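Local coordinates for protein pyruvate kinase (Pseudomonas aeruginosa, PDB 6QXL) that probably catalyses the final step of glycolysis, passing the phosphoryl group of phosphoenolpyruvate to ADP to give pyruvate and ATP, at residues I392-R397 with R419-I424; I377-C382 with D442-R447; D129-M134 with A281-E286. All blocks are in the same frame, centred on the assembly; numbering follows the deposited sequence.

Interaction 1 of 3, residues I392-R397 with R419-I424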
# COMPACT_ATOMS: atom_id res chain seq x y z
N ILE A 392 -24.51 8.50 -5.07
CA ILE A 392 -23.07 8.68 -4.96
C ILE A 392 -22.60 8.19 -3.59
O ILE A 392 -21.64 7.43 -3.50
CB ILE A 392 -22.67 10.13 -5.16
CG1 ILE A 392 -23.17 10.68 -6.50
CG2 ILE A 392 -21.16 10.29 -5.06
CD1 ILE A 392 -22.78 9.90 -7.73
N MET A 393 -23.30 8.56 -2.54
CA MET A 393 -22.89 8.09 -1.21
C MET A 393 -22.74 6.57 -1.19
O MET A 393 -21.77 6.05 -0.65
CB MET A 393 -23.88 8.53 -0.14
CG MET A 393 -23.97 10.03 0.07
SD MET A 393 -25.13 10.40 1.39
CE MET A 393 -24.92 12.16 1.53
N SER A 394 -23.68 5.87 -1.82
CA SER A 394 -23.74 4.42 -1.70
C SER A 394 -22.75 3.68 -2.61
O SER A 394 -22.63 2.47 -2.50
CB SER A 394 -25.17 3.95 -1.94
OG SER A 394 -25.61 4.31 -3.22
N ARG A 395 -22.05 4.41 -3.48
CA ARG A 395 -20.91 3.83 -4.19
C ARG A 395 -19.70 3.57 -3.30
O ARG A 395 -18.79 2.88 -3.70
CB ARG A 395 -20.44 4.72 -5.34
CG ARG A 395 -21.46 5.14 -6.37
CD ARG A 395 -22.27 4.01 -6.94
NE ARG A 395 -23.32 3.61 -6.01
CZ ARG A 395 -23.99 2.47 -6.07
NH1 ARG A 395 -23.71 1.58 -7.03
NH2 ARG A 395 -24.90 2.21 -5.15
N ILE A 396 -19.68 4.11 -2.09
CA ILE A 396 -18.52 4.00 -1.21
C ILE A 396 -18.79 2.93 -0.18
O ILE A 396 -19.84 2.92 0.45
CB ILE A 396 -18.26 5.35 -0.52
CG1 ILE A 396 -18.02 6.45 -1.55
CG2 ILE A 396 -17.09 5.27 0.42
CD1 ILE A 396 -16.89 6.15 -2.49
N ARG A 397 -17.82 2.05 0.02
CA ARG A 397 -18.00 1.00 1.01
C ARG A 397 -18.19 1.61 2.36
O ARG A 397 -17.41 2.48 2.75
CB ARG A 397 -16.80 0.06 1.05
CG ARG A 397 -16.67 -0.88 -0.14
CD ARG A 397 -15.31 -1.57 -0.12
NE ARG A 397 -15.46 -3.02 -0.35
CZ ARG A 397 -15.44 -3.60 -1.53
NH1 ARG A 397 -15.24 -2.89 -2.65
NH2 ARG A 397 -15.63 -4.89 -1.62
N ARG A 419 -27.76 0.05 -2.62
CA ARG A 419 -27.26 -0.65 -1.46
C ARG A 419 -27.10 0.30 -0.26
O ARG A 419 -26.48 1.35 -0.38
CB ARG A 419 -25.91 -1.30 -1.75
CG ARG A 419 -25.32 -2.06 -0.56
CD ARG A 419 -24.15 -2.90 -0.99
NE ARG A 419 -23.43 -3.48 0.15
CZ ARG A 419 -22.71 -4.59 0.10
NH1 ARG A 419 -22.62 -5.27 -1.04
NH2 ARG A 419 -22.10 -5.03 1.19
N GLY A 420 -27.65 -0.10 0.88
CA GLY A 420 -27.48 0.62 2.13
C GLY A 420 -28.40 1.84 2.31
O GLY A 420 -28.30 2.51 3.33
N VAL A 421 -29.28 2.12 1.35
CA VAL A 421 -30.12 3.30 1.39
C VAL A 421 -31.56 2.93 1.79
O VAL A 421 -32.12 1.99 1.26
CB VAL A 421 -30.15 3.99 0.03
CG1 VAL A 421 -30.98 5.27 0.10
CG2 VAL A 421 -28.74 4.28 -0.43
N GLU A 422 -32.12 3.67 2.74
CA GLU A 422 -33.52 3.53 3.12
C GLU A 422 -34.26 4.82 2.81
O GLU A 422 -33.70 5.91 2.90
CB GLU A 422 -33.66 3.19 4.61
CG GLU A 422 -33.18 1.79 5.00
CD GLU A 422 -32.86 1.57 6.48
OE1 GLU A 422 -33.84 1.68 7.26
OE2 GLU A 422 -31.70 1.22 6.84
N THR A 423 -35.53 4.70 2.43
CA THR A 423 -36.34 5.88 2.15
C THR A 423 -37.01 6.39 3.42
O THR A 423 -37.56 5.60 4.21
CB THR A 423 -37.45 5.56 1.17
OG1 THR A 423 -36.89 5.01 -0.02
CG2 THR A 423 -38.18 6.79 0.80
N ILE A 424 -36.97 7.70 3.59
CA ILE A 424 -37.76 8.39 4.61
C ILE A 424 -38.56 9.48 3.89
O ILE A 424 -37.98 10.48 3.47
CB ILE A 424 -36.88 9.05 5.68
CG1 ILE A 424 -36.00 8.02 6.41
CG2 ILE A 424 -37.76 9.81 6.65
CD1 ILE A 424 -36.70 7.16 7.41
O HOH W 1 -23.49 1.18 -0.26

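Interaction 2 of 3, residues I377-C382 with D442-R447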
# COMPACT_ATOMS: atom_id res chain seq x y z
N ILE A 377 -21.02 8.92 14.47
CA ILE A 377 -22.03 9.09 13.46
C ILE A 377 -22.77 7.78 13.22
O ILE A 377 -22.16 6.80 12.88
CB ILE A 377 -21.44 9.63 12.15
CG1 ILE A 377 -21.03 11.08 12.37
CG2 ILE A 377 -22.45 9.53 11.01
CD1 ILE A 377 -20.03 11.58 11.35
N LYS A 378 -24.09 7.80 13.42
CA LYS A 378 -24.91 6.62 13.33
C LYS A 378 -25.83 6.62 12.13
O LYS A 378 -26.50 5.62 11.88
CB LYS A 378 -25.74 6.45 14.60
CG LYS A 378 -24.94 6.37 15.89
CD LYS A 378 -24.06 5.13 15.99
CE LYS A 378 -23.37 5.13 17.34
NZ LYS A 378 -22.21 4.22 17.33
N ALA A 379 -25.91 7.73 11.41
CA ALA A 379 -26.77 7.80 10.24
C ALA A 379 -26.44 8.99 9.38
O ALA A 379 -25.84 9.93 9.84
CB ALA A 379 -28.24 7.84 10.64
N ILE A 380 -26.85 8.93 8.12
CA ILE A 380 -26.71 10.03 7.19
C ILE A 380 -28.08 10.42 6.69
O ILE A 380 -28.77 9.62 6.08
CB ILE A 380 -25.82 9.65 6.00
CG1 ILE A 380 -24.41 9.30 6.51
CG2 ILE A 380 -25.82 10.78 4.97
CD1 ILE A 380 -23.44 9.00 5.42
N ILE A 381 -28.47 11.67 6.97
CA ILE A 381 -29.73 12.24 6.53
C ILE A 381 -29.42 12.98 5.25
O ILE A 381 -28.82 14.06 5.26
CB ILE A 381 -30.31 13.17 7.60
CG1 ILE A 381 -30.69 12.35 8.83
CG2 ILE A 381 -31.52 13.94 7.09
CD1 ILE A 381 -31.16 13.19 10.01
N CYS A 382 -29.82 12.41 4.13
CA CYS A 382 -29.55 13.01 2.84
C CYS A 382 -30.86 13.54 2.25
O CYS A 382 -31.69 12.77 1.77
CB CYS A 382 -28.90 11.99 1.93
SG CYS A 382 -28.56 12.67 0.30
N ASP A 442 -36.13 13.95 13.98
CA ASP A 442 -37.30 13.33 14.63
C ASP A 442 -37.71 12.03 13.95
O ASP A 442 -37.97 11.03 14.62
CB ASP A 442 -38.49 14.31 14.69
CG ASP A 442 -38.37 15.32 15.83
OD1 ASP A 442 -37.72 15.03 16.85
OD2 ASP A 442 -38.90 16.45 15.68
N GLU A 443 -37.71 12.05 12.61
CA GLU A 443 -38.02 10.85 11.83
C GLU A 443 -37.15 9.65 12.21
O GLU A 443 -37.64 8.52 12.23
CB GLU A 443 -37.89 11.16 10.34
CG GLU A 443 -38.91 12.17 9.81
CD GLU A 443 -40.33 11.61 9.73
OE1 GLU A 443 -40.48 10.58 9.11
OE2 GLU A 443 -41.26 12.20 10.30
N LEU A 444 -35.89 9.87 12.52
CA LEU A 444 -35.03 8.77 12.95
C LEU A 444 -35.25 8.40 14.41
O LEU A 444 -35.13 7.23 14.78
CB LEU A 444 -33.55 9.09 12.71
CG LEU A 444 -33.11 9.38 11.28
CD1 LEU A 444 -31.60 9.56 11.27
CD2 LEU A 444 -33.52 8.27 10.31
N LEU A 445 -35.55 9.38 15.24
CA LEU A 445 -35.90 9.09 16.64
C LEU A 445 -37.18 8.26 16.75
O LEU A 445 -37.22 7.31 17.54
CB LEU A 445 -36.05 10.38 17.43
CG LEU A 445 -34.73 11.06 17.82
CD1 LEU A 445 -35.01 12.56 18.02
CD2 LEU A 445 -34.10 10.39 19.06
N LYS A 446 -38.20 8.60 15.94
CA LYS A 446 -39.43 7.80 15.87
C LYS A 446 -39.11 6.32 15.62
O LYS A 446 -39.64 5.45 16.29
CB LYS A 446 -40.35 8.27 14.73
CG LYS A 446 -41.16 9.51 14.99
CD LYS A 446 -41.92 9.92 13.73
CE LYS A 446 -42.65 11.22 13.99
NZ LYS A 446 -43.80 11.53 13.06
N ARG A 447 -38.20 6.06 14.69
CA ARG A 447 -37.91 4.71 14.26
C ARG A 447 -36.88 4.01 15.13
O ARG A 447 -36.58 2.85 14.90
CB ARG A 447 -37.47 4.72 12.80
CG ARG A 447 -38.52 5.31 11.86
CD ARG A 447 -37.96 5.44 10.47
NE ARG A 447 -38.93 5.72 9.43
CZ ARG A 447 -39.51 6.89 9.21
NH1 ARG A 447 -39.27 7.95 9.98
NH2 ARG A 447 -40.35 7.02 8.16

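Interaction 3 of 3, residues D129-M134 with A281-E286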
# COMPACT_ATOMS: atom_id res chain seq x y z
N ASP A 129 -31.63 -22.16 -22.07
CA ASP A 129 -30.61 -21.67 -21.14
C ASP A 129 -29.42 -22.63 -21.01
O ASP A 129 -28.78 -22.70 -19.96
CB ASP A 129 -31.18 -21.36 -19.73
CG ASP A 129 -32.26 -20.28 -19.71
OD1 ASP A 129 -32.33 -19.47 -20.67
OD2 ASP A 129 -33.09 -20.35 -18.74
N GLY A 130 -29.10 -23.36 -22.08
CA GLY A 130 -28.00 -24.31 -22.05
C GLY A 130 -28.33 -25.75 -21.72
O GLY A 130 -27.44 -26.59 -21.78
N ARG A 131 -29.58 -26.05 -21.41
CA ARG A 131 -29.99 -27.41 -21.00
C ARG A 131 -29.76 -28.46 -22.09
O ARG A 131 -29.40 -29.57 -21.79
CB ARG A 131 -31.47 -27.41 -20.55
CG ARG A 131 -31.58 -26.99 -19.11
CD ARG A 131 -32.90 -26.28 -18.71
NE ARG A 131 -32.82 -25.81 -17.33
CZ ARG A 131 -33.00 -24.54 -16.89
NH1 ARG A 131 -33.23 -23.53 -17.75
NH2 ARG A 131 -32.82 -24.30 -15.60
N VAL A 132 -30.02 -28.06 -23.33
CA VAL A 132 -29.80 -28.90 -24.51
C VAL A 132 -28.74 -28.23 -25.37
O VAL A 132 -28.73 -27.02 -25.50
CB VAL A 132 -31.11 -29.07 -25.30
CG1 VAL A 132 -30.86 -29.75 -26.65
CG2 VAL A 132 -32.10 -29.91 -24.48
N VAL A 133 -27.84 -29.02 -25.92
CA VAL A 133 -26.75 -28.49 -26.74
C VAL A 133 -26.66 -29.30 -28.04
O VAL A 133 -26.73 -30.53 -28.02
CB VAL A 133 -25.39 -28.56 -26.02
CG1 VAL A 133 -24.27 -27.99 -26.91
CG2 VAL A 133 -25.45 -27.82 -24.69
N MET A 134 -26.50 -28.59 -29.15
CA MET A 134 -26.36 -29.21 -30.46
C MET A 134 -25.22 -28.60 -31.22
O MET A 134 -24.81 -27.46 -30.95
CB MET A 134 -27.65 -29.02 -31.26
CG MET A 134 -28.89 -29.38 -30.47
SD MET A 134 -30.21 -29.64 -31.63
CE MET A 134 -31.63 -29.64 -30.52
N ALA A 281 -27.38 -11.49 -11.09
CA ALA A 281 -28.57 -12.31 -11.38
C ALA A 281 -28.28 -13.71 -11.88
O ALA A 281 -27.18 -14.02 -12.33
CB ALA A 281 -29.45 -11.60 -12.39
N THR A 282 -29.33 -14.54 -11.80
CA THR A 282 -29.47 -15.82 -12.48
C THR A 282 -28.89 -17.04 -11.76
O THR A 282 -27.68 -17.19 -11.62
CB THR A 282 -28.97 -15.72 -13.93
OG1 THR A 282 -29.63 -14.62 -14.57
CG2 THR A 282 -29.28 -16.97 -14.70
N GLN A 283 -29.79 -17.90 -11.31
CA GLN A 283 -29.48 -19.17 -10.68
C GLN A 283 -28.75 -19.03 -9.37
O GLN A 283 -28.07 -19.95 -8.93
CB GLN A 283 -28.69 -20.10 -11.61
CG GLN A 283 -29.32 -20.32 -12.98
CD GLN A 283 -28.74 -21.55 -13.69
OE1 GLN A 283 -27.62 -21.54 -14.18
NE2 GLN A 283 -29.51 -22.65 -13.68
N MET A 284 -28.94 -17.91 -8.70
CA MET A 284 -28.27 -17.70 -7.43
C MET A 284 -28.72 -18.72 -6.38
O MET A 284 -27.93 -19.14 -5.55
CB MET A 284 -28.49 -16.28 -6.95
CG MET A 284 -28.06 -15.26 -7.98
SD MET A 284 -27.48 -13.73 -7.25
CE MET A 284 -25.84 -14.24 -6.74
N MET A 285 -29.98 -19.14 -6.44
CA MET A 285 -30.50 -20.13 -5.50
C MET A 285 -31.38 -21.16 -6.18
O MET A 285 -32.39 -21.58 -5.64
CB MET A 285 -31.22 -19.41 -4.37
CG MET A 285 -30.27 -18.55 -3.56
SD MET A 285 -30.98 -18.13 -1.97
CE MET A 285 -29.56 -18.32 -0.91
N GLU A 286 -30.96 -21.60 -7.36
CA GLU A 286 -31.78 -22.45 -8.23
C GLU A 286 -32.37 -23.70 -7.53
O GLU A 286 -33.52 -24.05 -7.77
CB GLU A 286 -30.96 -22.89 -9.45
CG GLU A 286 -31.79 -23.40 -10.61
CD GLU A 286 -32.39 -22.29 -11.47
OE1 GLU A 286 -32.50 -21.12 -11.03
OE2 GLU A 286 -32.79 -22.57 -12.62
O HOH W 2 -33.13 -25.53 -12.72

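Interaction 1 of 3, residues I392-R397 with R419-I424
The guanidinium of Arg395 turns an edge, not a face, to the segment 419-424: the backbone N of Arg419 lies near its plane, 4.4 Å from Arg395 NH2, a proximity rather than a bond. At the same edge Arg395 NH2 gives a nearly straight hydrogen bond to Ser394 OG, 2.9 Å long with an N-H...O angle of 170° and the oxygen only 5° out of the guanidinium plane. The strongest partner of this group is Asp311, whose OD2 forms a salt bridge with Arg395 NH2 and also accepts the N-H of Arg419, so one carboxylate oxygen ties the two segments together indirectly. Arg395 NE meanwhile bonds to the carbonyl of Leu391, which helps fix the rotation of the flat group. Segment 392-397 runs on from helix 388-394, while the other segment leads into the edge strand 421-425 of the five-stranded sheet in the C-terminal alpha/beta domain of pyruvate kinase. Between them, Ser394 CB does the direct touching: it sits 3.3 Å from Arg419 O and 3.9 Å from Val421 CG2. A chi1 of 60° places Ser394 OG between its own backbone N and carbonyl carbon, turned back to the helix, where it takes the Arg395 N-H and has the carbonyls of both Pro390 and Leu391 as partners for its single proton. Val421 CG2, the branch beside the backbone N, reaches the serine while the same side chain packs on Ala404 of the neighbouring strand. A single bridging water donates to both Ser394 O, at 2.7 Å, and Arg419 O, at 3.0 Å. The guanidinium of Arg419 leads away, where NH1 bonds to the carbonyls of Val306 and Thr310.

Interaction 2 of 3, residues I377-C382 with D442-R447
In the C-terminal alpha/beta domain, helix 436-446 packs against one side of the mixed sheet, and Leu444 meets the central strand 377-383 there. One methyl, Leu444 CD1, makes the close contacts. It rests 3.8 Å from Ala379 CB and 3.8 Å from Ile381 CG1, with Ile381 CD1 at 3.9 Å. Ala379 and Ile381, two apart on the strand, both point toward the helix, whereas Ile380 between them points away and packs on Met393 of helix 388-394. Leu444 CG lies anti to its carbonyl carbon (chi1 -59°) and the chain then runs on extended (chi2 -176°), carrying CD1 forward to the strand; the side chains of Ile381 and Leu444 run antiparallel alongside one another. Tyr405 of strand 402-406 touches both Ile381 and Leu444, and Val456 of strand 455-461 touches both Ala379 and Ile381, extending the apolar layer. Charged residues of 442-447 form a separate network: Arg447 NH1 makes a salt bridge to Glu443 OE1 (3.0 Å), approaching from above the carboxylate plane, and also donates to Glu443 O at 2.8 Å, 40° out of the carbonyl plane; Lys446 joins by a long salt bridge to Glu443 OE2. No hydrogen bond crosses between 377-382 and 442-447, and such non-directional aliphatic packing sets the spacing of helix and sheet without fixing an orientation by bonds.

Interaction 3 of 3, residues D129-M134 with A281-E286
Arg131 and Glu286 extend toward one another across the contact, and their flat ends meet almost coplanar: guanidinium and carboxylate planes differ by 14°. Arg131 NH2 lies 3.4 Å from Glu286 OE2, a salt bridge made at the guanidinium edge and near its plane. The arginine spans the distance because its chain is extended from CG to NE, while Glu286, with CG anti to its backbone N (chi1 -162°), bends at chi2 to bring OE2 round. A water beside the pair bridges it, donating to Glu286 OE2 at 3.0 Å and accepting a weak bond from Arg131 NH2. Gln283 stands differently: its amide plane is turned 76° from the guanidinium and passes beside the arginine, NE2 coming obliquely to within 4.2 Å of Arg131 NH2. Gln283 NE2 instead makes a weak but straight bond of 3.4 Å to Glu286 OE2, while its OE1 accepts the backbone N of Arg296 of the second subunit. The contact spans the cleft between the B domain and the barrel, where the active site lies: Arg131 belongs to a classic beta bulge, facing Leu127 together with Val132, in the mixed B-domain sheet, and 281-286 is the loop following barrel strand 277-281. Thr282 OG1 hydrogen-bonds a malonate ion, probably from the crystallisation liquor, and the side chain of Gln283 is about 10 Å from the bound magnesium. The second terminal nitrogen, Arg131 NH1, makes a 3.3 Å salt bridge with Asp129 OD2, weak and bent as a hydrogen bond; the positive group between two carboxylates would probably ease their repulsion.

Interactions 1 and 2 share the C-terminal alpha/beta domain, with centres 14 Å apart. Along the chain, interaction 1 is nested within the loop closed by interaction 2. They touch through Met393, which packs on Cys382, and through Ile424 against Glu443 and Arg447; both reach the same five-stranded sheet, with the side chains of Val421 and Ile381 about 10 and 9 Å from the bound glucose-6-phosphate. Interaction 3 comes earlier in the chain and lies across its centre, about 32 Å from interaction 1 and 43 Å from interaction 2 between centres. Interactions 1 and 2 thus belong to the domain that binds glucose-6-phosphate, interaction 3 to the barrel and B-domain side that carries the magnesium site.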